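Local coordinates for mitochondrial dynamics protein MID49 (Mus musculus, PDB 4WOY) that recruits the fission mediator Drp1 to the mitochondrial surface and regulates its GTPase activity, at residues A[158-166]-A[173-181]. The protein carries 1 engineered substitution. Sequence-based numbering, arbitrary orientation.
Sequences VASEELLLK and EFTLAVLMV
Glu173 lays its side chain alongside that of Lys166 beside the loop that closes an antiparallel beta hairpin, and their opposite charges form a salt bridge between Lys166 NZ and Glu173 OE2 whose modelled separation, 2.4 Å, is too short to trust. A bend at chi2 (69°) swings the lysine chain across toward the glutamate. Phe174 turns to the opposite, buried face, shared with Leu165, Leu163 and Leu176: Leu165 CB sits over the ring centre in a CH-pi contact, 4.2 Å from the centroid. An aromatic and a branched aliphatic residue suit this buried side. The backbones of this pair exchange two hydrogen bonds, Leu165 N to Phe174 O (2.7 Å) and Phe174 N to Leu165 O (3.1 Å). Thr175, beta-branched and so suited to an extended strand, returns to the partly exposed face with Leu164 and Glu162, resting CG2 against Leu164 CD2 (3.7 Å). Leu176 and Leu163 form the next hydrogen-bonded pair, with nearly straight N-H...O bonds, and their apolar CB atoms touch at 3.8 Å. Past Ala177, a small buried residue across from Glu162, apolar Val178 sets CG2 against Leu163 CD1 (3.7 Å), while its N reaches Glu161 O in a longer bond of 3.3 Å. In the mixed sheet of the nucleotidyltransferase-like domain, strand 153-156 flanks 162-166, strand 69-74 runs parallel to 173-182, helix 18-42 packs on Leu165 and Leu176, and helix 126-139 meets Glu161 and Val178.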
ATOM      1  N   VAL A 158     -16.366   6.550  -4.379  1.00 87.80           N
ATOM      2  CA  VAL A 158     -16.217   7.690  -5.295  1.00100.86           C
ATOM      3  C   VAL A 158     -14.848   8.441  -5.386  1.00114.23           C
ATOM      4  O   VAL A 158     -14.790   9.657  -5.160  1.00108.17           O
ATOM      5  CB  VAL A 158     -17.284   8.715  -4.949  1.00107.78           C
ATOM      6  CG1 VAL A 158     -18.660   8.132  -5.234  1.00108.02           C
ATOM      7  CG2 VAL A 158     -17.182   9.095  -3.476  1.00113.90           C
ATOM      8  N   ALA A 159     -13.778   7.708  -5.740  1.00140.23           N
ATOM      9  CA  ALA A 159     -12.390   8.210  -5.874  1.00139.51           C
ATOM     10  C   ALA A 159     -11.407   7.044  -6.019  1.00139.93           C
ATOM     11  O   ALA A 159     -11.665   5.977  -5.466  1.00151.39           O
ATOM     12  CB  ALA A 159     -11.992   9.067  -4.685  1.00137.07           C
ATOM     13  N   SER A 160     -10.298   7.237  -6.750  1.00117.04           N
ATOM     14  CA  SER A 160      -9.301   6.161  -6.991  1.00 85.86           C
ATOM     15  C   SER A 160      -9.926   4.853  -7.504  1.00 71.21           C
ATOM     16  O   SER A 160     -10.705   4.896  -8.458  1.00 82.38           O
ATOM     17  CB  SER A 160      -8.522   5.901  -5.702  1.00 78.68           C
ATOM     18  OG  SER A 160      -7.435   5.044  -5.922  1.00 72.90           O
ATOM     19  N   GLU A 161      -9.576   3.700  -6.910  1.00 46.51           N
ATOM     20  CA  GLU A 161     -10.343   2.450  -7.144  1.00 44.11           C
ATOM     21  C   GLU A 161     -10.576   1.507  -5.952  1.00 49.13           C
ATOM     22  O   GLU A 161      -9.938   0.462  -5.800  1.00 47.13           O
ATOM     23  CB  GLU A 161      -9.746   1.613  -8.250  1.00 48.51           C
ATOM     24  CG  GLU A 161     -10.414   1.891  -9.564  1.00 57.13           C
ATOM     25  CD  GLU A 161     -10.013   0.895 -10.597  1.00 72.28           C
ATOM     26  OE1 GLU A 161     -10.399   1.079 -11.768  1.00 81.74           O
ATOM     27  OE2 GLU A 161      -9.308  -0.078 -10.240  1.00 66.49           O
ATOM     28  N   GLU A 162     -11.528   1.903  -5.122  1.00 49.61           N
ATOM     29  CA  GLU A 162     -11.733   1.272  -3.844  1.00 53.67           C
ATOM     30  C   GLU A 162     -13.087   0.578  -3.761  1.00 58.27           C
ATOM     31  O   GLU A 162     -14.102   1.084  -4.236  1.00 60.65           O
ATOM     32  CB  GLU A 162     -11.545   2.322  -2.763  1.00 56.90           C
ATOM     33  CG  GLU A 162     -10.190   2.995  -2.957  1.00 70.03           C
ATOM     34  CD  GLU A 162      -9.795   3.890  -1.828  1.00 93.70           C
ATOM     35  OE1 GLU A 162     -10.507   3.905  -0.807  1.00105.37           O
ATOM     36  OE2 GLU A 162      -8.768   4.586  -1.965  1.00101.49           O
ATOM     37  N   LEU A 163     -13.084  -0.595  -3.156  1.00 52.90           N
ATOM     38  CA  LEU A 163     -14.303  -1.341  -2.907  1.00 53.54           C
ATOM     39  C   LEU A 163     -14.603  -1.252  -1.422  1.00 46.71           C
ATOM     40  O   LEU A 163     -13.817  -1.719  -0.606  1.00 42.50           O
ATOM     41  CB  LEU A 163     -14.117  -2.793  -3.328  1.00 56.85           C
ATOM     42  CG  LEU A 163     -14.255  -3.029  -4.831  1.00 55.38           C
ATOM     43  CD1 LEU A 163     -13.953  -4.491  -5.174  1.00 50.67           C
ATOM     44  CD2 LEU A 163     -15.610  -2.590  -5.338  1.00 51.93           C
ATOM     45  N   LEU A 164     -15.741  -0.685  -1.046  1.00 56.46           N
ATOM     46  CA  LEU A 164     -15.997  -0.530   0.380  1.00 54.64           C
ATOM     47  C   LEU A 164     -16.877  -1.673   0.863  1.00 49.55           C
ATOM     48  O   LEU A 164     -17.883  -2.028   0.249  1.00 56.09           O
ATOM     49  CB  LEU A 164     -16.648   0.832   0.695  1.00 67.23           C
ATOM     50  CG  LEU A 164     -15.796   2.115   0.564  1.00 72.88           C
ATOM     51  CD1 LEU A 164     -16.574   3.355   1.011  1.00 69.75           C
ATOM     52  CD2 LEU A 164     -14.469   2.034   1.316  1.00 79.23           C
ATOM     53  N   LEU A 165     -16.462  -2.262   1.978  1.00 52.06           N
ATOM     54  CA  LEU A 165     -17.161  -3.400   2.515  1.00 64.07           C
ATOM     55  C   LEU A 165     -17.843  -3.173   3.877  1.00 65.83           C
ATOM     56  O   LEU A 165     -17.183  -2.947   4.900  1.00 65.46           O
ATOM     57  CB  LEU A 165     -16.182  -4.560   2.612  1.00 57.80           C
ATOM     58  CG  LEU A 165     -17.004  -5.744   3.075  1.00 62.49           C
ATOM     59  CD1 LEU A 165     -18.035  -5.976   2.030  1.00 68.18           C
ATOM     60  CD2 LEU A 165     -16.234  -7.012   3.289  1.00 67.11           C
ATOM     61  N   LYS A 166     -19.176  -3.230   3.834  1.00 65.71           N
ATOM     62  CA  LYS A 166     -20.098  -3.108   4.965  1.00 70.07           C
ATOM     63  C   LYS A 166     -20.910  -4.406   5.123  1.00 76.79           C
ATOM     64  O   LYS A 166     -21.600  -4.832   4.210  1.00 83.63           O
ATOM     65  CB  LYS A 166     -21.025  -1.895   4.773  1.00 81.37           C
ATOM     66  CG  LYS A 166     -21.731  -1.370   6.013  1.00116.28           C
ATOM     67  CD  LYS A 166     -20.844  -0.714   7.046  1.00113.89           C
ATOM     68  CE  LYS A 166     -21.732  -0.190   8.180  1.00117.53           C
ATOM     69  NZ  LYS A 166     -21.029   0.235   9.430  1.00108.61           N
ATOM     70  N   GLU A 173     -15.582  -3.312   9.404  1.00 80.96           N
ATOM     71  CA  GLU A 173     -15.733  -2.500   8.202  1.00 74.92           C
ATOM     72  C   GLU A 173     -14.410  -2.540   7.509  1.00 66.42           C
ATOM     73  O   GLU A 173     -13.403  -2.440   8.203  1.00 70.35           O
ATOM     74  CB  GLU A 173     -16.075  -1.057   8.539  1.00 87.76           C
ATOM     75  CG  GLU A 173     -17.520  -0.770   8.797  1.00100.43           C
ATOM     76  CD  GLU A 173     -17.727   0.640   9.329  1.00110.88           C
ATOM     77  OE1 GLU A 173     -16.749   1.233   9.832  1.00119.00           O
ATOM     78  OE2 GLU A 173     -18.868   1.148   9.278  1.00113.24           O
ATOM     79  N   PHE A 174     -14.359  -2.640   6.183  1.00 68.11           N
ATOM     80  CA  PHE A 174     -13.078  -2.372   5.526  1.00 58.95           C
ATOM     81  C   PHE A 174     -13.104  -2.084   4.029  1.00 60.47           C
ATOM     82  O   PHE A 174     -14.129  -2.195   3.364  1.00 56.71           O
ATOM     83  CB  PHE A 174     -12.094  -3.512   5.781  1.00 57.05           C
ATOM     84  CG  PHE A 174     -12.485  -4.807   5.169  1.00 55.70           C
ATOM     85  CD1 PHE A 174     -13.301  -5.686   5.850  1.00 58.60           C
ATOM     86  CD2 PHE A 174     -12.008  -5.165   3.921  1.00 52.07           C
ATOM     87  CE1 PHE A 174     -13.647  -6.895   5.304  1.00 58.07           C
ATOM     88  CE2 PHE A 174     -12.362  -6.377   3.357  1.00 54.82           C
ATOM     89  CZ  PHE A 174     -13.173  -7.244   4.058  1.00 58.53           C
ATOM     90  N   THR A 175     -11.932  -1.720   3.516  1.00 53.36           N
ATOM     91  CA  THR A 175     -11.776  -1.294   2.147  1.00 50.90           C
ATOM     92  C   THR A 175     -10.854  -2.208   1.349  1.00 47.05           C
ATOM     93  O   THR A 175      -9.792  -2.590   1.819  1.00 46.03           O
ATOM     94  CB  THR A 175     -11.226   0.115   2.105  1.00 52.87           C
ATOM     95  OG1 THR A 175     -12.098   0.966   2.850  1.00 56.66           O
ATOM     96  CG2 THR A 175     -11.135   0.616   0.672  1.00 55.61           C
ATOM     97  N   LEU A 176     -11.280  -2.572   0.144  1.00 45.54           N
ATOM     98  CA  LEU A 176     -10.435  -3.318  -0.764  1.00 44.27           C
ATOM     99  C   LEU A 176      -9.877  -2.356  -1.813  1.00 50.05           C
ATOM    100  O   LEU A 176     -10.622  -1.578  -2.426  1.00 47.33           O
ATOM    101  CB  LEU A 176     -11.202  -4.453  -1.441  1.00 42.36           C
ATOM    102  CG  LEU A 176     -11.502  -5.705  -0.610  1.00 49.30           C
ATOM    103  CD1 LEU A 176     -12.652  -6.480  -1.245  1.00 52.85           C
ATOM    104  CD2 LEU A 176     -10.288  -6.612  -0.463  1.00 48.20           C
ATOM    105  N   ALA A 177      -8.562  -2.366  -1.985  1.00 47.94           N
ATOM    106  CA  ALA A 177      -7.969  -1.600  -3.081  1.00 43.70           C
ATOM    107  C   ALA A 177      -7.703  -2.556  -4.224  1.00 42.86           C
ATOM    108  O   ALA A 177      -6.864  -3.462  -4.106  1.00 42.03           O
ATOM    109  CB  ALA A 177      -6.688  -0.890  -2.645  1.00 37.03           C
ATOM    110  N   VAL A 178      -8.431  -2.390  -5.325  1.00 46.33           N
ATOM    111  CA  VAL A 178      -8.229  -3.261  -6.473  1.00 46.61           C
ATOM    112  C   VAL A 178      -7.029  -2.754  -7.248  1.00 43.15           C
ATOM    113  O   VAL A 178      -7.065  -1.652  -7.804  1.00 44.62           O
ATOM    114  CB  VAL A 178      -9.443  -3.308  -7.387  1.00 53.78           C
ATOM    115  CG1 VAL A 178      -9.196  -4.286  -8.507  1.00 51.71           C
ATOM    116  CG2 VAL A 178     -10.685  -3.685  -6.595  1.00 57.45           C
ATOM    117  N   LEU A 179      -5.958  -3.550  -7.255  1.00 33.65           N
ATOM    118  CA  LEU A 179      -4.698  -3.114  -7.839  1.00 35.04           C
ATOM    119  C   LEU A 179      -4.276  -3.956  -9.021  1.00 32.23           C
ATOM    120  O   LEU A 179      -3.882  -5.117  -8.852  1.00 40.12           O
ATOM    121  CB  LEU A 179      -3.594  -3.139  -6.789  1.00 32.72           C
ATOM    122  CG  LEU A 179      -3.840  -2.312  -5.533  1.00 38.44           C
ATOM    123  CD1 LEU A 179      -2.877  -2.760  -4.440  1.00 31.06           C
ATOM    124  CD2 LEU A 179      -3.682  -0.805  -5.821  1.00 35.40           C
ATOM    125  N   MET A 180      -4.330  -3.369 -10.216  1.00 31.46           N
ATOM    126  CA  MET A 180      -3.756  -4.041 -11.400  1.00 36.07           C
ATOM    127  C   MET A 180      -2.239  -3.858 -11.369  1.00 29.48           C
ATOM    128  O   MET A 180      -1.750  -2.735 -11.265  1.00 26.98           O
ATOM    129  CB  MET A 180      -4.343  -3.500 -12.710  1.00 34.75           C
ATOM    130  CG  MET A 180      -5.779  -3.984 -13.003  1.00 36.74           C
ATOM    131  SD  MET A 180      -6.560  -3.183 -14.415  1.00 49.59           S
ATOM    132  CE  MET A 180      -6.540  -1.457 -13.931  1.00 33.08           C
ATOM    133  N   VAL A 181      -1.492  -4.951 -11.414  1.00 36.33           N
ATOM    134  CA  VAL A 181      -0.070  -4.862 -11.155  1.00 32.60           C
ATOM    135  C   VAL A 181       0.766  -5.577 -12.209  1.00 35.28           C
ATOM    136  O   VAL A 181       0.290  -6.528 -12.852  1.00 34.85           O
ATOM    137  CB  VAL A 181       0.262  -5.407  -9.747  1.00 33.94           C
ATOM    138  CG1 VAL A 181      -0.542  -4.652  -8.677  1.00 26.97           C
ATOM    139  CG2 VAL A 181      -0.026  -6.899  -9.648  1.00 34.41           C
TER